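Local coordinates for chorismate synthase (Aquifex aeolicus, PDB 1Q1L), which probably makes chorismate, the branch point for the aromatic amino acids, from 5-enolpyruvylshikimate-3-phosphate, with reduced FMN as cofactor, at residues A[202-205]-A[209-212]. Sequence-based numbering, arbitrary orientation.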
loop_
_atom_site.group_PDB
_atom_site.type_symbol
_atom_site.label_atom_id
_atom_site.label_comp_id
_atom_site.label_asym_id
_atom_site.label_seq_id
_atom_site.Cartn_x
_atom_site.Cartn_y
_atom_site.Cartn_z
ATOM N N LEU A 202 -10.542 -8.251 36.821
ATOM C CA LEU A 202 -10.436 -9.132 35.662
ATOM C C LEU A 202 -11.249 -8.572 34.494
ATOM O O LEU A 202 -11.447 -9.242 33.479
ATOM C CB LEU A 202 -10.952 -10.529 36.016
ATOM C CG LEU A 202 -10.199 -11.296 37.111
ATOM C CD1 LEU A 202 -11.062 -12.442 37.606
ATOM C CD2 LEU A 202 -8.868 -11.811 36.571
ATOM N N ARG A 203 -11.727 -7.343 34.653
ATOM C CA ARG A 203 -12.520 -6.673 33.628
ATOM C C ARG A 203 -13.770 -7.455 33.227
ATOM O O ARG A 203 -14.169 -7.450 32.054
ATOM C CB ARG A 203 -11.664 -6.382 32.387
ATOM C CG ARG A 203 -10.541 -5.348 32.587
ATOM C CD ARG A 203 -10.805 -4.098 31.750
ATOM N NE ARG A 203 -11.213 -4.498 30.412
ATOM C CZ ARG A 203 -12.203 -3.952 29.723
ATOM N NH1 ARG A 203 -12.916 -2.950 30.220
ATOM N NH2 ARG A 203 -12.509 -4.446 28.537
ATOM N N ILE A 204 -14.379 -8.141 34.193
ATOM C CA ILE A 204 -15.615 -8.868 33.927
ATOM C C ILE A 204 -16.758 -7.906 34.258
ATOM O O ILE A 204 -16.646 -7.087 35.167
ATOM C CB ILE A 204 -15.734 -10.159 34.779
ATOM C CG1 ILE A 204 -15.435 -9.855 36.246
ATOM C CG2 ILE A 204 -14.794 -11.225 34.239
ATOM C CD1 ILE A 204 -15.588 -11.065 37.158
ATOM N N PRO A 205 -17.867 -7.982 33.509
ATOM C CA PRO A 205 -19.047 -7.132 33.683
ATOM C C PRO A 205 -19.723 -7.158 35.062
ATOM O O PRO A 205 -20.570 -6.318 35.345
ATOM C CB PRO A 205 -19.990 -7.629 32.588
ATOM C CG PRO A 205 -19.079 -8.191 31.571
ATOM C CD PRO A 205 -18.074 -8.920 32.396
ATOM N N LYS A 209 -18.552 -10.948 41.071
ATOM C CA LYS A 209 -18.059 -12.264 40.667
ATOM C C LYS A 209 -16.540 -12.382 40.775
ATOM O O LYS A 209 -15.994 -13.483 40.725
ATOM C CB LYS A 209 -18.472 -12.553 39.221
ATOM C CG LYS A 209 -19.972 -12.613 38.971
ATOM C CD LYS A 209 -20.548 -13.964 39.357
ATOM C CE LYS A 209 -22.003 -14.096 38.917
ATOM N NZ LYS A 209 -22.511 -15.494 39.061
ATOM N N ASP A 210 -15.863 -11.248 40.915
ATOM C CA ASP A 210 -14.406 -11.234 41.009
ATOM C C ASP A 210 -13.845 -12.299 41.942
ATOM O O ASP A 210 -13.124 -13.198 41.502
ATOM C CB ASP A 210 -13.920 -9.851 41.446
ATOM C CG ASP A 210 -13.879 -8.854 40.295
ATOM O OD1 ASP A 210 -14.835 -8.826 39.486
ATOM O OD2 ASP A 210 -12.889 -8.093 40.204
ATOM N N GLU A 211 -14.176 -12.198 43.227
ATOM C CA GLU A 211 -13.694 -13.156 44.217
ATOM C C GLU A 211 -13.918 -14.581 43.731
ATOM O O GLU A 211 -13.039 -15.436 43.856
ATOM C CB GLU A 211 -14.415 -12.940 45.547
ATOM C CG GLU A 211 -14.315 -11.517 46.065
ATOM C CD GLU A 211 -12.885 -11.019 46.112
ATOM O OE1 GLU A 211 -12.050 -11.670 46.780
ATOM O OE2 GLU A 211 -12.597 -9.978 45.479
ATOM N N GLU A 212 -15.098 -14.827 43.173
ATOM C CA GLU A 212 -15.441 -16.143 42.656
ATOM C C GLU A 212 -14.456 -16.555 41.567
ATOM O O GLU A 212 -13.940 -17.673 41.576
ATOM C CB GLU A 212 -16.861 -16.128 42.092
ATOM C CG GLU A 212 -17.316 -17.461 41.525
ATOM C CD GLU A 212 -18.721 -17.400 40.969
ATOM O OE1 GLU A 212 -19.215 -18.438 40.478
ATOM O OE2 GLU A 212 -19.335 -16.314 41.023
#
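The Asp210 carboxylate turns one face toward Ile204 and Leu202. Ile204 comes in over the OD1 end of that face, and the backbone N of Leu202 lies obliquely above the OD2 end. CD1 of Ile204 is 3.3 Å from OD1 of Asp210, and the direction from OD1 to CD1 rises about 49° from the carboxylate plane. CG1 of Ile204 follows on the same face, 3.5 Å from OD1 of Asp210. The isoleucine points toward the helix and the aspartate toward the loop, so they pass side by side. Ile204 places CG1 between its backbone N and carbonyl carbon (chi1 49°), and the extended chi2 carries CD1 on toward the chain at 209-210. There CD1 of Ile204 packs 3.8 Å from CB of Lys209 and 3.8 Å from the backbone N of Asp210. Beyond CB the lysine turns off toward Glu212.

No hydrogen bond joins 202-205 to 209-212; Leu202 N is 4.1 Å from OD2 of Asp210. The carboxylate is held by residues just before 202-205: OD2 bonds to Glu201 N and OD1 to Ser200 OG. Two bonds thus grip this buried acid and limit its rotation. Ser200 OG is also hydrogen-bonded to the backbone N of Leu202, as in an ST turn, and to that of Ile204. Through Ser200, Asp210 is linked to both of these N-H groups.

Leu202 and Ile204 also make apolar contacts: both touch Phe213 of helix 210-221, and on strand 162-170 they touch Ile170 and Val167, respectively. The arrangement is a loop folded back beside the N-terminal end of the helix that follows it. Its apolar side chains lie between that helix and strand 162-170, in the beta-alpha-beta sandwich of chorismate synthase, away from the predicted FMN-binding residues.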